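Local coordinates for allophycocyanin beta-18 subunit apoprotein (Chroococcidiopsis thermalis PCC 7203, PDB 6HRK) that binds biliverdin IX alpha and fluoresces in the far-red, as an artificial biliprotein derived from a light-harvesting allophycocyanin subunit, at residues 57-62 with 128-133. The protein carries 18 engineered substitutions. Sequence-based numbering, arbitrary orientation.
Sequences NYFLRM and DYIARV. Engineered in segment 57-62: Met62 (natural residue Tyr). Engineered in segment 128-133: Ile130 (natural residue Val), Ala131 (natural residue Val), Val133 (natural residue Glu). With BLA (biliverdine IX alpha), chain E.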
ATOM      1  N   ASN A  57      -4.899  -1.268  -3.845  1.00 29.75           N
ATOM      2  CA  ASN A  57      -5.324   0.013  -4.398  1.00 29.30           C
ATOM      3  C   ASN A  57      -5.942   0.915  -3.325  1.00 29.78           C
ATOM      4  O   ASN A  57      -5.656   2.107  -3.305  1.00 29.27           O
ATOM      5  CB  ASN A  57      -6.296  -0.179  -5.568  1.00 29.38           C
ATOM      6  CG  ASN A  57      -6.418   1.060  -6.434  1.00 29.13           C
ATOM      7  N   TYR A  58      -6.763   0.350  -2.433  1.00 30.44           N
ATOM      8  CA  TYR A  58      -7.289   1.105  -1.279  1.00 30.73           C
ATOM      9  C   TYR A  58      -6.175   1.693  -0.404  1.00 30.49           C
ATOM     10  O   TYR A  58      -6.271   2.844   0.022  1.00 31.23           O
ATOM     11  CB  TYR A  58      -8.190   0.243  -0.374  1.00 30.91           C
ATOM     12  CG  TYR A  58      -9.592  -0.051  -0.871  1.00 31.33           C
ATOM     13  CD1 TYR A  58     -10.386   0.942  -1.442  1.00 31.89           C
ATOM     14  CD2 TYR A  58     -10.149  -1.321  -0.707  1.00 31.65           C
ATOM     15  CE1 TYR A  58     -11.678   0.668  -1.871  1.00 32.11           C
ATOM     16  CE2 TYR A  58     -11.440  -1.603  -1.131  1.00 32.03           C
ATOM     17  CZ  TYR A  58     -12.199  -0.606  -1.713  1.00 32.27           C
ATOM     18  OH  TYR A  58     -13.480  -0.886  -2.127  1.00 32.95           O
ATOM     19  N   PHE A  59      -5.136   0.904  -0.131  1.00 29.86           N
ATOM     20  CA  PHE A  59      -4.051   1.349   0.750  1.00 29.93           C
ATOM     21  C   PHE A  59      -3.189   2.444   0.117  1.00 30.45           C
ATOM     22  O   PHE A  59      -2.858   3.423   0.786  1.00 31.22           O
ATOM     23  CB  PHE A  59      -3.185   0.169   1.212  1.00 29.43           C
ATOM     24  CG  PHE A  59      -3.889  -0.765   2.162  1.00 29.02           C
ATOM     25  CD1 PHE A  59      -4.418  -0.292   3.363  1.00 28.73           C
ATOM     26  CD2 PHE A  59      -4.016  -2.124   1.869  1.00 29.02           C
ATOM     27  CE1 PHE A  59      -5.066  -1.148   4.243  1.00 28.79           C
ATOM     28  CE2 PHE A  59      -4.663  -2.983   2.748  1.00 28.71           C
ATOM     29  CZ  PHE A  59      -5.188  -2.496   3.936  1.00 28.79           C
ATOM     30  N   LEU A  60      -2.839   2.281  -1.158  1.00 31.00           N
ATOM     31  CA  LEU A  60      -2.141   3.326  -1.919  1.00 31.56           C
ATOM     32  C   LEU A  60      -2.980   4.605  -2.033  1.00 32.95           C
ATOM     33  O   LEU A  60      -2.446   5.714  -1.963  1.00 33.35           O
ATOM     34  CB  LEU A  60      -1.784   2.820  -3.319  1.00 31.29           C
ATOM     35  CG  LEU A  60      -0.960   3.742  -4.231  1.00 31.07           C
ATOM     36  CD1 LEU A  60       0.429   3.980  -3.659  1.00 30.99           C
ATOM     37  CD2 LEU A  60      -0.872   3.154  -5.632  1.00 30.99           C
ATOM     38  N   ARG A  61      -4.285   4.422  -2.232  1.00 34.58           N
ATOM     39  CA  ARG A  61      -5.272   5.514  -2.290  1.00 35.56           C
ATOM     40  C   ARG A  61      -5.239   6.364  -1.022  1.00 34.85           C
ATOM     41  O   ARG A  61      -5.178   7.591  -1.087  1.00 33.75           O
ATOM     42  CB  ARG A  61      -6.679   4.926  -2.458  1.00 37.40           C
ATOM     43  CG  ARG A  61      -7.709   5.854  -3.044  1.00 39.05           C
ATOM     44  CD  ARG A  61      -7.699   5.803  -4.563  1.00 40.63           C
ATOM     45  NE  ARG A  61      -8.104   4.510  -5.126  1.00 42.21           N
ATOM     46  CZ  ARG A  61      -9.341   3.999  -5.114  1.00 43.86           C
ATOM     47  NH1 ARG A  61     -10.364   4.636  -4.539  1.00 44.79           N
ATOM     48  NH2 ARG A  61      -9.562   2.812  -5.678  1.00 43.92           N
ATOM     49  N   MET A  62      -5.295   5.682   0.122  1.00 35.11           N
ATOM     50  CA  MET A  62      -5.197   6.310   1.444  1.00 34.53           C
ATOM     51  C   MET A  62      -3.885   7.062   1.633  1.00 33.91           C
ATOM     52  O   MET A  62      -3.874   8.150   2.215  1.00 34.08           O
ATOM     53  CB  MET A  62      -5.322   5.253   2.545  1.00 35.39           C
ATOM     54  CG  MET A  62      -6.741   4.809   2.848  1.00 35.81           C
ATOM     55  SD  MET A  62      -6.738   3.387   3.957  1.00 36.50           S
ATOM     56  CE  MET A  62      -8.358   3.529   4.709  1.00 36.41           C
ATOM     57  N   ASP A 128       4.369   3.616   6.048  1.00 30.73           N
ATOM     58  CA  ASP A 128       4.880   3.106   7.329  1.00 31.54           C
ATOM     59  C   ASP A 128       3.842   3.135   8.463  1.00 32.10           C
ATOM     60  O   ASP A 128       3.910   2.311   9.377  1.00 32.43           O
ATOM     61  CB  ASP A 128       6.127   3.889   7.775  1.00 31.55           C
ATOM     62  CG  ASP A 128       7.336   3.654   6.876  1.00 31.91           C
ATOM     63  OD1 ASP A 128       7.440   2.585   6.236  1.00 32.27           O
ATOM     64  OD2 ASP A 128       8.207   4.546   6.827  1.00 32.54           O
ATOM     65  N   TYR A 129       2.905   4.081   8.415  1.00 32.76           N
ATOM     66  CA  TYR A 129       1.863   4.189   9.438  1.00 33.55           C
ATOM     67  C   TYR A 129       0.823   3.079   9.291  1.00 33.84           C
ATOM     68  O   TYR A 129       0.530   2.366  10.254  1.00 34.73           O
ATOM     69  CB  TYR A 129       1.178   5.558   9.387  1.00 33.69           C
ATOM     70  CG  TYR A 129       0.069   5.714  10.406  1.00 34.00           C
ATOM     71  CD1 TYR A 129       0.351   5.743  11.770  1.00 34.04           C
ATOM     72  CD2 TYR A 129      -1.265   5.816  10.007  1.00 34.28           C
ATOM     73  CE1 TYR A 129      -0.663   5.879  12.708  1.00 34.43           C
ATOM     74  CE2 TYR A 129      -2.284   5.955  10.937  1.00 34.47           C
ATOM     75  CZ  TYR A 129      -1.979   5.985  12.285  1.00 34.57           C
ATOM     76  OH  TYR A 129      -2.990   6.121  13.207  1.00 35.00           O
ATOM     77  N   ILE A 130       0.277   2.940   8.084  1.00 33.74           N
ATOM     78  CA  ILE A 130      -0.703   1.887   7.781  1.00 33.75           C
ATOM     79  C   ILE A 130      -0.077   0.497   7.968  1.00 34.00           C
ATOM     80  O   ILE A 130      -0.723  -0.399   8.510  1.00 34.09           O
ATOM     81  CB  ILE A 130      -1.302   2.048   6.355  1.00 33.83           C
ATOM     82  CG1 ILE A 130      -2.157   3.323   6.278  1.00 33.91           C
ATOM     83  CG2 ILE A 130      -2.160   0.842   5.973  1.00 33.38           C
ATOM     84  CD1 ILE A 130      -2.519   3.752   4.871  1.00 34.07           C
ATOM     85  N   ALA A 131       1.174   0.331   7.535  1.00 34.41           N
ATOM     86  CA  ALA A 131       1.923  -0.914   7.757  1.00 34.88           C
ATOM     87  C   ALA A 131       2.130  -1.229   9.244  1.00 35.03           C
ATOM     88  O   ALA A 131       2.054  -2.394   9.646  1.00 36.10           O
ATOM     89  CB  ALA A 131       3.266  -0.864   7.043  1.00 35.07           C
ATOM     90  N   ARG A 132       2.388  -0.198  10.048  1.00 34.47           N
ATOM     91  CA  ARG A 132       2.574  -0.351  11.495  1.00 35.00           C
ATOM     92  C   ARG A 132       1.302  -0.785  12.218  1.00 35.22           C
ATOM     93  O   ARG A 132       1.342  -1.691  13.049  1.00 35.11           O
ATOM     94  CB  ARG A 132       3.096   0.950  12.116  1.00 34.83           C
ATOM     95  N   VAL A 133       0.182  -0.140  11.897  1.00 36.16           N
ATOM     96  CA  VAL A 133      -1.105  -0.441  12.539  1.00 36.82           C
ATOM     97  C   VAL A 133      -1.694  -1.774  12.037  1.00 37.22           C
ATOM     98  O   VAL A 133      -2.403  -2.447  12.780  1.00 36.29           O
ATOM     99  CB  VAL A 133      -2.110   0.729  12.375  1.00 36.89           C
ATOM    100  CG1 VAL A 133      -3.465   0.394  12.993  1.00 36.86           C
ATOM    101  CG2 VAL A 133      -1.551   1.997  13.014  1.00 37.14           C
TER
HETATM  102  CHA BLA E 201     -11.705  -8.906   2.004  1.00 34.19           C
HETATM  103  NA  BLA E 201     -10.640  -6.571   2.466  1.00 34.84           N
HETATM  104  C1A BLA E 201     -11.622  -7.500   2.560  1.00 34.77           C
HETATM  105  C2A BLA E 201     -12.728  -6.913   3.359  1.00 35.17           C
HETATM  106  C3A BLA E 201     -12.334  -5.634   3.716  1.00 35.21           C
HETATM  107  C4A BLA E 201     -10.984  -5.426   3.115  1.00 34.68           C
HETATM  108  CMA BLA E 201     -13.138  -4.662   4.542  1.00 35.51           C
HETATM  109  CAA BLA E 201     -14.028  -7.607   3.717  1.00 35.38           C
HETATM  110  CBA BLA E 201     -15.241  -6.991   3.023  1.00 35.27           C
HETATM  111  CGA BLA E 201     -15.068  -6.924   1.526  1.00 35.34           C
HETATM  112  O1A BLA E 201     -14.698  -5.842   1.023  1.00 35.94           O
HETATM  113  O2A BLA E 201     -15.300  -7.945   0.846  1.00 35.34           O
HETATM  114  CHB BLA E 201     -10.092  -4.200   3.222  1.00 34.77           C
HETATM  115  NB  BLA E 201     -12.004  -2.610   2.529  1.00 35.12           N
HETATM  116  C1B BLA E 201     -10.730  -2.849   2.949  1.00 34.94           C
HETATM  117  C2B BLA E 201     -10.026  -1.637   3.103  1.00 34.79           C
HETATM  118  C3B BLA E 201     -10.860  -0.571   2.779  1.00 35.19           C
HETATM  119  C4B BLA E 201     -12.109  -1.276   2.427  1.00 35.25           C
HETATM  120  CMB BLA E 201      -8.587  -1.523   3.546  1.00 34.74           C
HETATM  121  OB  BLA E 201     -13.358  -0.610   1.995  1.00 35.54           O
HETATM  122  CAB BLA E 201     -10.522   0.910   2.807  1.00 35.75           C
HETATM  123  CBB BLA E 201     -11.468   1.748   1.974  1.00 36.25           C
HETATM  124  NC  BLA E 201      -5.972  -8.207   1.329  1.00 32.37           N
HETATM  125  C1C BLA E 201      -4.808  -7.560   1.362  1.00 32.09           C
HETATM  126  C2C BLA E 201      -3.764  -8.415   0.709  1.00 31.84           C
HETATM  127  C3C BLA E 201      -4.666  -9.177  -0.247  1.00 31.91           C
HETATM  128  C4C BLA E 201      -5.939  -9.443   0.575  1.00 32.44           C
HETATM  129  CMC BLA E 201      -2.658  -7.617   0.030  1.00 32.13           C
HETATM  130  OC  BLA E 201      -4.612  -6.434   1.788  1.00 31.45           O
HETATM  131  CAC BLA E 201      -4.012 -10.350  -0.994  1.00 31.70           C
HETATM  132  CBC BLA E 201      -3.746 -11.549  -0.116  1.00 32.31           C
HETATM  133  CHD BLA E 201      -7.163  -9.606  -0.314  1.00 32.78           C
HETATM  134  ND  BLA E 201      -9.328  -8.977   0.919  1.00 33.71           N
HETATM  135  C1D BLA E 201      -8.533  -9.874   0.265  1.00 32.99           C
HETATM  136  C2D BLA E 201      -9.283 -11.146   0.107  1.00 33.46           C
HETATM  137  C3D BLA E 201     -10.575 -10.912   0.780  1.00 33.86           C
HETATM  138  C4D BLA E 201     -10.531  -9.510   1.266  1.00 34.01           C
HETATM  139  CMD BLA E 201      -8.829 -12.419  -0.557  1.00 33.49           C
HETATM  140  CAD BLA E 201     -11.720 -11.884   0.928  1.00 34.29           C
HETATM  141  CBD BLA E 201     -11.481 -12.863   2.062  1.00 34.64           C
HETATM  142  CGD BLA E 201     -12.633 -13.835   2.072  1.00 34.98           C
HETATM  143  O1D BLA E 201     -13.470 -13.744   2.991  1.00 35.72           O
HETATM  144  O2D BLA E 201     -12.708 -14.684   1.155  1.00 35.47           O
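Ile130, an engineered residue, reaches from helix 125-134 to Phe59 and the engineered Met62 on helix 46-69, an apolar helix-helix contact in the globin-like fold of the phycobilisome proteins. The backbones stand apart, with the CA atoms of Phe59 and Ile130 7.8 Å from each other, and no hydrogen bond joins the segments; the contact is made by apolar side chains. Ile130 divides its two branches between its partners. Ile130 CG2, anti to the backbone N, meets the Phe59 ring at CD1, 3.6 Å away, coming at it obliquely. The other branch runs out through CG1 to the methyl, with chi2 at 166°, and Ile130 CD1 lies 3.9 Å from Met62 CB. Ile101 of helix 94-115 touches both Phe59 and Ile130, while Leu80 of helix 77-90 packs on Met62 and Ile130, so that residues of two further helices close round the junction.

The helix 46-69 side also lines the biliverdin pocket. Beyond Ile130, the Phe59 ring carries on to the pigment: Phe59 CZ is 3.6 Å from the biliverdin methyl CMB, and the ligand oxygen OC lies at the ring edge, in plane. Tyr58 lays one ring face against the end ring of the pigment that carries OB, with Tyr58 CE2 3.6 Å from C4B of biliverdin and the vinyl carbon CBB above the same face, offset toward the rim. A serine here would probably leave that lactam ring and its vinyl group without their aromatic wall, freer to tilt. Met62 extends its chain beyond CG, ending with Met62 CE 3.9 Å from CAB of the same biliverdin vinyl group.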